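Long-range contacts in putative aminotransferase (Actinomadura melliaura, PDB 4ZWV), which probably acts as a pyridoxal 5'-phosphate-dependent sugar aminotransferase in the biosynthesis of the aminopentose of the indolocarbazole AT2433: residues 46-57 against 197-208; 58-66 against 86-94. All coordinates share one frame; numbering follows the deposited sequence.

Contact 1 (46-57 against 197-208); sequences LGNPRVVSVHSG and GGLLTLPGDELH
Val52 with Leu200 and Val54 with Gly198 form the hydrogen-bonded pairs of an antiparallel ladder, extended by Leu202 N donating to Arg50 O. It joins edge strand 51-54 to strand 198-201, the antiparallel member of the large sheet of a fold type I aminotransferase. At Gly198 a CB would clash with the backbone of Ser56 and Gly57.

Two side chains grip Leu202 O from opposite faces of its carbonyl plane: Arg50 NE at 2.9 Å and Asn48 ND2 at 3.2 Å. Asn48 OD1 accepts from Arg50 N in an Asx turn. Bent at chi3 (-65°), Arg50 brings its guanidinium edge to Leu202 O and one face toward Pro203 O, and one water links its NH1 to Asp205 OD1. A leucine in its place would probably leave Leu202 O with a single side-chain donor and Asp205 without its water-bridged positive partner.

Apolar contacts line both faces. Leu46 CD1 meets Leu199 CD2 tip to tip at 3.5 Å, and Val52 CG2 packs on Leu202 CD2 and the His208 ring edge. Arg50 CA lies 3.7 Å from the His208 ring centroid, a CH-pi contact over the face.

Polar side chains thus fasten the ladder where its backbone pairing runs out.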
loop_
_atom_site.group_PDB
_atom_site.type_symbol
_atom_site.label_atom_id
_atom_site.label_comp_id
_atom_site.label_asym_id
_atom_site.label_seq_id
_atom_site.Cartn_x
_atom_site.Cartn_y
_atom_site.Cartn_z
ATOM N N LEU A 46 -0.264 -24.297 -3.292
ATOM C CA LEU A 46 -1.684 -24.052 -3.517
ATOM C C LEU A 46 -2.289 -24.902 -4.631
ATOM O O LEU A 46 -3.495 -25.126 -4.652
ATOM C CB LEU A 46 -1.907 -22.571 -3.840
ATOM C CG LEU A 46 -1.769 -21.628 -2.653
ATOM C CD1 LEU A 46 -1.634 -20.190 -3.142
ATOM C CD2 LEU A 46 -2.979 -21.771 -1.740
ATOM N N GLY A 47 -1.466 -25.336 -5.580
ATOM C CA GLY A 47 -1.970 -26.027 -6.752
ATOM C C GLY A 47 -2.682 -25.097 -7.721
ATOM O O GLY A 47 -3.435 -25.543 -8.586
ATOM N N ASN A 48 -2.440 -23.799 -7.567
ATOM C CA ASN A 48 -2.945 -22.789 -8.496
ATOM C C ASN A 48 -1.734 -22.031 -9.032
ATOM O O ASN A 48 -1.011 -21.407 -8.272
ATOM C CB ASN A 48 -3.934 -21.833 -7.806
ATOM C CG ASN A 48 -4.563 -20.827 -8.771
ATOM O OD1 ASN A 48 -4.065 -20.609 -9.870
ATOM N ND2 ASN A 48 -5.675 -20.212 -8.352
ATOM N N PRO A 49 -1.480 -22.120 -10.341
ATOM C CA PRO A 49 -0.297 -21.445 -10.890
ATOM C C PRO A 49 -0.481 -19.940 -11.037
ATOM O O PRO A 49 0.495 -19.216 -11.236
ATOM C CB PRO A 49 -0.123 -22.105 -12.257
ATOM C CG PRO A 49 -1.477 -22.552 -12.633
ATOM C CD PRO A 49 -2.196 -22.909 -11.358
ATOM N N ARG A 50 -1.715 -19.469 -10.920
ATOM C CA ARG A 50 -2.021 -18.062 -11.153
ATOM C C ARG A 50 -2.024 -17.288 -9.846
ATOM O O ARG A 50 -3.092 -16.951 -9.322
ATOM C CB ARG A 50 -3.371 -17.925 -11.857
ATOM C CG ARG A 50 -3.414 -18.618 -13.218
ATOM C CD ARG A 50 -4.841 -18.749 -13.715
ATOM N NE ARG A 50 -5.605 -19.633 -12.845
ATOM C CZ ARG A 50 -5.625 -20.956 -12.967
ATOM N NH1 ARG A 50 -4.937 -21.540 -13.940
ATOM N NH2 ARG A 50 -6.337 -21.689 -12.122
ATOM N N VAL A 51 -0.837 -17.030 -9.297
ATOM C CA VAL A 51 -0.758 -16.323 -8.031
ATOM C C VAL A 51 0.061 -15.054 -8.197
ATOM O O VAL A 51 1.057 -15.023 -8.920
ATOM C CB VAL A 51 -0.162 -17.201 -6.900
ATOM C CG1 VAL A 51 -0.982 -18.484 -6.728
ATOM C CG2 VAL A 51 1.313 -17.536 -7.152
ATOM N N VAL A 52 -0.393 -14.007 -7.530
ATOM C CA VAL A 52 0.184 -12.679 -7.683
ATOM C C VAL A 52 0.503 -12.126 -6.304
ATOM O O VAL A 52 -0.402 -11.827 -5.531
ATOM C CB VAL A 52 -0.803 -11.763 -8.430
ATOM C CG1 VAL A 52 -0.272 -10.358 -8.535
ATOM C CG2 VAL A 52 -1.110 -12.359 -9.816
ATOM N N SER A 53 1.788 -12.003 -5.973
ATOM C CA SER A 53 2.142 -11.408 -4.686
ATOM C C SER A 53 1.819 -9.917 -4.676
ATOM O O SER A 53 1.937 -9.220 -5.695
ATOM C CB SER A 53 3.620 -11.638 -4.349
ATOM O OG SER A 53 4.474 -11.060 -5.329
ATOM N N VAL A 54 1.390 -9.451 -3.513
ATOM C CA VAL A 54 0.992 -8.065 -3.338
ATOM C C VAL A 54 1.504 -7.528 -2.001
ATOM O O VAL A 54 2.009 -8.275 -1.172
ATOM C CB VAL A 54 -0.550 -7.909 -3.425
ATOM C CG1 VAL A 54 -1.028 -8.142 -4.847
ATOM C CG2 VAL A 54 -1.259 -8.840 -2.454
ATOM N N HIS A 55 1.373 -6.219 -1.809
ATOM C CA HIS A 55 1.874 -5.519 -0.632
ATOM C C HIS A 55 1.280 -6.005 0.692
ATOM O O HIS A 55 1.952 -6.027 1.719
ATOM C CB HIS A 55 1.594 -4.009 -0.829
ATOM C CG HIS A 55 1.392 -3.233 0.437
ATOM N ND1 HIS A 55 0.169 -2.694 0.784
ATOM C CD2 HIS A 55 2.250 -2.880 1.422
ATOM C CE1 HIS A 55 0.283 -2.049 1.931
ATOM N NE2 HIS A 55 1.536 -2.148 2.341
ATOM N N SER A 56 0.006 -6.363 0.647
ATOM C CA SER A 56 -0.763 -6.706 1.833
ATOM C C SER A 56 -2.043 -7.366 1.371
ATOM O O SER A 56 -2.417 -7.257 0.200
ATOM C CB SER A 56 -1.081 -5.453 2.660
ATOM O OG SER A 56 -1.874 -4.562 1.878
ATOM N N GLY A 57 -2.743 -7.999 2.298
ATOM C CA GLY A 57 -4.072 -8.507 1.999
ATOM C C GLY A 57 -4.976 -7.373 1.557
ATOM O O GLY A 57 -5.779 -7.525 0.637
ATOM N N GLY A 197 2.558 -8.455 3.553
ATOM C CA GLY A 197 2.478 -9.050 2.236
ATOM C C GLY A 197 1.129 -9.691 2.057
ATOM O O GLY A 197 0.341 -9.788 2.995
ATOM N N GLY A 198 0.861 -10.119 0.835
ATOM C CA GLY A 198 -0.351 -10.865 0.559
ATOM C C GLY A 198 -0.231 -11.582 -0.758
ATOM O O GLY A 198 0.786 -11.487 -1.453
ATOM N N LEU A 199 -1.285 -12.311 -1.105
ATOM C CA LEU A 199 -1.298 -13.071 -2.346
ATOM C C LEU A 199 -2.689 -13.021 -2.927
ATOM O O LEU A 199 -3.658 -13.373 -2.251
ATOM C CB LEU A 199 -0.881 -14.530 -2.099
ATOM C CG LEU A 199 -0.612 -15.332 -3.368
ATOM C CD1 LEU A 199 0.726 -14.918 -3.989
ATOM C CD2 LEU A 199 -0.624 -16.835 -3.041
ATOM N N LEU A 200 -2.788 -12.576 -4.171
ATOM C CA LEU A 200 -4.038 -12.644 -4.921
ATOM C C LEU A 200 -3.967 -13.834 -5.855
ATOM O O LEU A 200 -3.032 -13.937 -6.657
ATOM C CB LEU A 200 -4.254 -11.355 -5.709
ATOM C CG LEU A 200 -5.409 -11.361 -6.706
ATOM C CD1 LEU A 200 -6.750 -11.539 -5.975
ATOM C CD2 LEU A 200 -5.388 -10.048 -7.471
ATOM N N THR A 201 -4.915 -14.756 -5.737
ATOM C CA THR A 201 -4.949 -15.882 -6.669
ATOM C C THR A 201 -6.113 -15.683 -7.620
ATOM O O THR A 201 -7.152 -15.144 -7.230
ATOM C CB THR A 201 -5.060 -17.248 -5.959
ATOM O OG1 THR A 201 -6.378 -17.425 -5.421
ATOM C CG2 THR A 201 -4.029 -17.378 -4.845
ATOM N N LEU A 202 -5.917 -16.100 -8.871
ATOM C CA LEU A 202 -6.905 -15.900 -9.926
ATOM C C LEU A 202 -7.381 -17.224 -10.484
ATOM O O LEU A 202 -6.612 -18.181 -10.575
ATOM C CB LEU A 202 -6.336 -15.054 -11.073
ATOM C CG LEU A 202 -5.883 -13.618 -10.799
ATOM C CD1 LEU A 202 -6.913 -12.848 -9.992
ATOM C CD2 LEU A 202 -4.511 -13.589 -10.108
ATOM N N PRO A 203 -8.654 -17.274 -10.892
ATOM C CA PRO A 203 -9.224 -18.496 -11.469
ATOM C C PRO A 203 -9.002 -18.642 -12.978
ATOM O O PRO A 203 -9.326 -19.691 -13.544
ATOM C CB PRO A 203 -10.713 -18.353 -11.153
ATOM C CG PRO A 203 -10.943 -16.883 -11.136
ATOM C CD PRO A 203 -9.690 -16.284 -10.547
ATOM N N GLY A 204 -8.473 -17.614 -13.625
ATOM C CA GLY A 204 -8.249 -17.669 -15.059
ATOM C C GLY A 204 -7.084 -16.812 -15.520
ATOM O O GLY A 204 -6.635 -15.902 -14.808
ATOM N N ASP A 205 -6.618 -17.091 -16.733
ATOM C CA ASP A 205 -5.418 -16.462 -17.281
ATOM C C ASP A 205 -5.561 -14.966 -17.542
ATOM O O ASP A 205 -4.617 -14.208 -17.300
ATOM C CB ASP A 205 -5.008 -17.175 -18.568
ATOM C CG ASP A 205 -4.374 -18.523 -18.298
ATOM O OD1 ASP A 205 -4.019 -18.788 -17.125
ATOM O OD2 ASP A 205 -4.248 -19.324 -19.246
ATOM N N GLU A 206 -6.715 -14.540 -18.053
ATOM C CA GLU A 206 -6.893 -13.118 -18.339
ATOM C C GLU A 206 -6.767 -12.287 -17.072
ATOM O O GLU A 206 -6.041 -11.291 -17.050
ATOM C CB GLU A 206 -8.240 -12.827 -19.000
ATOM C CG GLU A 206 -8.386 -11.346 -19.309
ATOM C CD GLU A 206 -9.692 -10.975 -19.977
ATOM O OE1 GLU A 206 -10.166 -9.842 -19.741
ATOM O OE2 GLU A 206 -10.225 -11.795 -20.753
ATOM N N LEU A 207 -7.460 -12.696 -16.011
ATOM C CA LEU A 207 -7.375 -11.978 -14.740
ATOM C C LEU A 207 -5.945 -12.000 -14.233
ATOM O O LEU A 207 -5.458 -11.004 -13.711
ATOM C CB LEU A 207 -8.309 -12.583 -13.679
ATOM C CG LEU A 207 -9.791 -12.221 -13.787
ATOM C CD1 LEU A 207 -10.604 -13.139 -12.878
ATOM C CD2 LEU A 207 -10.021 -10.762 -13.406
ATOM N N HIS A 208 -5.269 -13.132 -14.400
ATOM C CA HIS A 208 -3.889 -13.248 -13.950
ATOM C C HIS A 208 -3.002 -12.215 -14.635
ATOM O O HIS A 208 -2.225 -11.521 -13.981
ATOM C CB HIS A 208 -3.381 -14.673 -14.216
ATOM C CG HIS A 208 -2.006 -14.945 -13.693
ATOM N ND1 HIS A 208 -1.174 -15.885 -14.267
ATOM C CD2 HIS A 208 -1.334 -14.446 -12.631
ATOM C CE1 HIS A 208 -0.034 -15.924 -13.600
ATOM N NE2 HIS A 208 -0.102 -15.054 -12.607
HETATM O O HOH W 1 -2.795 -20.971 -15.919
HETATM O O HOH W 2 1.988 -14.577 -11.230
#

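Contact 2 (58-66 against 86-94); sequences TSGLCLALR and ATNWAILAD
Over one face of the Arg66 guanidinium sits Asp94 OD1, 3.2 Å above the plane and displaced toward the rim. The carboxylate plane is turned 79° from it, and no N-H points at the oxygen, which makes this salt bridge, with Arg66 NE 3.3 Å from Asp94 OD1, a matter of charge alone. Arg66 has a second conformer, and the pairing describes one of two states. Helix 85-93 forms the beta-alpha-beta crossover between strands 76-79 and 97-100 in the fold type I aminotransferase domain, and helix 57-66 packs beside it on the central sheet: Leu61 and Leu65 rest on Ile159, Thr87 and Ile91 on Ile127. The axes of segments 58-66 and 86-93 approach to within 9.2 Å, with N-to-C directions 41° apart.

Ala86 and Ala90 face helix 58-66; Leu61 CB and Cys62 SG each meet the Ala90 CB methyl at 4.1 Å. Leu65 sends CD1 over the backbone of Ala90, reaching its O at 3.6 Å, and goes on to the flank of Ile91.

Beyond the apolar band, Asp94 holds CG anti to its own N (chi1 -168°), which lays the carboxylate carbon 3.7 Å from Leu65 CB. Asp94 OD2 forms a salt bridge with Arg96, while a water donates to both Asp94 OD1 and Cys62 O, tying the acid to the first helix. Such balancing probably keeps the aspartate ionised.

At the other end, Thr58 OG1 packs 3.3 Å from Ala86 CB while hydrogen-bonding to Tyr217 OH of the second subunit and to the phosphate oxygen OP2 of the pyridoxal-phosphate-modified lysine at position 190.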
loop_
_atom_site.group_PDB
_atom_site.type_symbol
_atom_site.label_atom_id
_atom_site.label_comp_id
_atom_site.label_asym_id
_atom_site.label_seq_id
_atom_site.Cartn_x
_atom_site.Cartn_y
_atom_site.Cartn_z
ATOM N N THR A 58 -4.828 -6.221 2.206
ATOM C CA THR A 58 -5.646 -5.064 1.879
ATOM C C THR A 58 -5.433 -4.643 0.429
ATOM O O THR A 58 -6.397 -4.439 -0.313
ATOM C CB THR A 58 -5.336 -3.906 2.829
ATOM O OG1 THR A 58 -5.568 -4.352 4.176
ATOM C CG2 THR A 58 -6.221 -2.710 2.522
ATOM N N SER A 59 -4.174 -4.555 0.007
ATOM C CA SER A 59 -3.893 -4.222 -1.388
ATOM C C SER A 59 -4.406 -5.307 -2.342
ATOM O O SER A 59 -4.884 -4.991 -3.438
ATOM C CB SER A 59 -2.394 -3.986 -1.587
ATOM O OG SER A 59 -2.024 -2.737 -1.006
ATOM N N GLY A 60 -4.349 -6.573 -1.918
ATOM C CA GLY A 60 -4.897 -7.643 -2.726
ATOM C C GLY A 60 -6.395 -7.484 -2.955
ATOM O O GLY A 60 -6.891 -7.679 -4.073
ATOM N N LEU A 61 -7.110 -7.105 -1.900
ATOM C CA LEU A 61 -8.557 -6.864 -2.007
ATOM C C LEU A 61 -8.854 -5.664 -2.913
ATOM O O LEU A 61 -9.768 -5.709 -3.724
ATOM C CB LEU A 61 -9.166 -6.632 -0.621
ATOM C CG LEU A 61 -9.224 -7.845 0.308
ATOM C CD1 LEU A 61 -9.564 -7.405 1.728
ATOM C CD2 LEU A 61 -10.247 -8.865 -0.206
ATOM N N CYS A 62 -8.065 -4.596 -2.780
ATOM C CA CYS A 62 -8.246 -3.419 -3.626
ATOM C C CYS A 62 -8.030 -3.766 -5.089
ATOM O O CYS A 62 -8.818 -3.376 -5.960
ATOM C CB CYS A 62 -7.283 -2.311 -3.217
ATOM S SG CYS A 62 -7.646 -1.611 -1.578
ATOM N N LEU A 63 -6.973 -4.521 -5.358
ATOM C CA LEU A 63 -6.689 -4.951 -6.724
ATOM C C LEU A 63 -7.794 -5.861 -7.263
ATOM O O LEU A 63 -8.244 -5.688 -8.394
ATOM C CB LEU A 63 -5.332 -5.654 -6.782
ATOM C CG LEU A 63 -4.906 -6.278 -8.108
ATOM C CD1 LEU A 63 -4.978 -5.258 -9.239
ATOM C CD2 LEU A 63 -3.492 -6.796 -7.973
ATOM N N ALA A 64 -8.254 -6.813 -6.451
ATOM C CA ALA A 64 -9.333 -7.702 -6.899
ATOM C C ALA A 64 -10.583 -6.914 -7.307
ATOM O O ALA A 64 -11.193 -7.196 -8.347
ATOM C CB ALA A 64 -9.667 -8.720 -5.805
ATOM N N LEU A 65 -10.942 -5.905 -6.509
ATOM C CA LEU A 65 -12.110 -5.087 -6.821
ATOM C C LEU A 65 -11.883 -4.286 -8.102
ATOM O O LEU A 65 -12.800 -4.109 -8.904
ATOM C CB LEU A 65 -12.435 -4.159 -5.649
ATOM C CG LEU A 65 -13.070 -4.861 -4.440
ATOM C CD1 LEU A 65 -12.984 -3.944 -3.224
ATOM C CD2 LEU A 65 -14.521 -5.231 -4.718
ATOM N N ARG A 66 -10.668 -3.790 -8.313
ATOM C CA ARG A 66 -10.414 -3.024 -9.535
ATOM C C ARG A 66 -10.507 -3.905 -10.777
ATOM O O ARG A 66 -10.856 -3.420 -11.856
ATOM C CB ARG A 66 -9.047 -2.338 -9.485
ATOM C CG ARG A 66 -8.929 -1.258 -8.427
ATOM C CD ARG A 66 -9.773 -0.022 -8.727
ATOM N NE ARG A 66 -9.730 0.939 -7.621
ATOM C CZ ARG A 66 -10.269 2.159 -7.644
ATOM N NH1 ARG A 66 -10.164 2.949 -6.575
ATOM N NH2 ARG A 66 -10.888 2.598 -8.730
ATOM N N ALA A 86 -10.381 -3.853 7.056
ATOM C CA ALA A 86 -9.821 -3.844 5.703
ATOM C C ALA A 86 -10.780 -4.393 4.652
ATOM O O ALA A 86 -10.858 -3.857 3.548
ATOM C CB ALA A 86 -8.528 -4.643 5.666
ATOM N N THR A 87 -11.500 -5.461 4.996
ATOM C CA THR A 87 -12.419 -6.098 4.058
ATOM C C THR A 87 -13.407 -5.090 3.503
ATOM O O THR A 87 -13.654 -5.003 2.299
ATOM C CB THR A 87 -13.214 -7.222 4.741
ATOM O OG1 THR A 87 -12.304 -8.138 5.364
ATOM C CG2 THR A 87 -14.082 -7.955 3.727
ATOM N N ASN A 88 -13.952 -4.296 4.407
ATOM C CA ASN A 88 -15.011 -3.376 4.045
ATOM C C ASN A 88 -14.508 -2.011 3.625
ATOM O O ASN A 88 -15.116 -1.364 2.775
ATOM C CB ASN A 88 -15.990 -3.278 5.211
ATOM C CG ASN A 88 -16.751 -4.565 5.375
ATOM O OD1 ASN A 88 -17.291 -5.055 4.393
ATOM N ND2 ASN A 88 -16.729 -5.168 6.571
ATOM N N TRP A 89 -13.388 -1.561 4.183
ATOM C CA TRP A 89 -12.895 -0.269 3.744
ATOM C C TRP A 89 -12.359 -0.339 2.311
ATOM O O TRP A 89 -12.404 0.663 1.594
ATOM C CB TRP A 89 -11.820 0.256 4.693
ATOM C CG TRP A 89 -12.270 0.619 6.119
ATOM C CD1 TRP A 89 -11.439 1.078 7.103
ATOM C CD2 TRP A 89 -13.599 0.566 6.719
ATOM N NE1 TRP A 89 -12.139 1.311 8.262
ATOM C CE2 TRP A 89 -13.461 1.004 8.058
ATOM C CE3 TRP A 89 -14.879 0.197 6.261
ATOM C CZ2 TRP A 89 -14.547 1.088 8.943
ATOM C CZ3 TRP A 89 -15.962 0.272 7.152
ATOM C CH2 TRP A 89 -15.785 0.712 8.474
ATOM N N ALA A 90 -11.881 -1.505 1.892
ATOM C CA ALA A 90 -11.490 -1.688 0.487
ATOM C C ALA A 90 -12.663 -1.401 -0.452
ATOM O O ALA A 90 -12.475 -0.819 -1.525
ATOM C CB ALA A 90 -10.954 -3.102 0.260
ATOM N N ILE A 91 -13.866 -1.798 -0.040
ATOM C CA ILE A 91 -15.077 -1.534 -0.821
ATOM C C ILE A 91 -15.335 -0.038 -0.947
ATOM O O ILE A 91 -15.615 0.459 -2.040
ATOM C CB ILE A 91 -16.317 -2.215 -0.190
ATOM C CG1 ILE A 91 -16.119 -3.735 -0.161
ATOM C CG2 ILE A 91 -17.596 -1.834 -0.970
ATOM C CD1 ILE A 91 -17.155 -4.459 0.715
ATOM N N LEU A 92 -15.228 0.682 0.168
ATOM C CA LEU A 92 -15.468 2.124 0.159
ATOM C C LEU A 92 -14.415 2.845 -0.685
ATOM O O LEU A 92 -14.749 3.778 -1.427
ATOM C CB LEU A 92 -15.487 2.674 1.588
ATOM C CG LEU A 92 -16.567 2.048 2.475
ATOM C CD1 LEU A 92 -16.518 2.639 3.869
ATOM C CD2 LEU A 92 -17.936 2.242 1.849
ATOM N N ALA A 93 -13.163 2.396 -0.586
ATOM C CA ALA A 93 -12.065 3.013 -1.343
ATOM C C ALA A 93 -12.233 2.765 -2.838
ATOM O O ALA A 93 -11.759 3.564 -3.653
ATOM C CB ALA A 93 -10.713 2.489 -0.866
ATOM N N ASP A 94 -12.926 1.680 -3.182
ATOM C CA ASP A 94 -13.218 1.340 -4.575
ATOM C C ASP A 94 -14.373 2.173 -5.125
ATOM O O ASP A 94 -14.706 2.062 -6.301
ATOM C CB ASP A 94 -13.540 -0.162 -4.688
ATOM C CG ASP A 94 -13.568 -0.662 -6.132
ATOM O OD1 ASP A 94 -12.525 -0.569 -6.819
ATOM O OD2 ASP A 94 -14.631 -1.170 -6.566
HETATM O O HOH W 3 -10.132 -0.956 -5.600
HETATM O O HOH W 4 -15.330 -3.208 -8.207
HETATM O O HOH W 5 -13.196 -0.789 -9.434
#

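In the fold
After helices 16-26 and 33-46 the chain enters outer strand 51-54 of the large sheet and turns into helix 57-66, so one continuous run opens both contacts. It then adds strand 76-79 and helix 85-93, where contact 2 closes the short loop. The chain goes on through the parallel strands before 198-201 returns beside the edge strand, and contact 1 closes a much longer loop that encloses the first; the two do not cross. They also touch: Leu200 CD2 packs 3.8 Å from Leu63 CD2. Contact 1 completes one margin of the central sheet, contact 2 joins two helices covering it, and between them they supply Gly57 and Thr58 to the cofactor phosphate site near the second subunit.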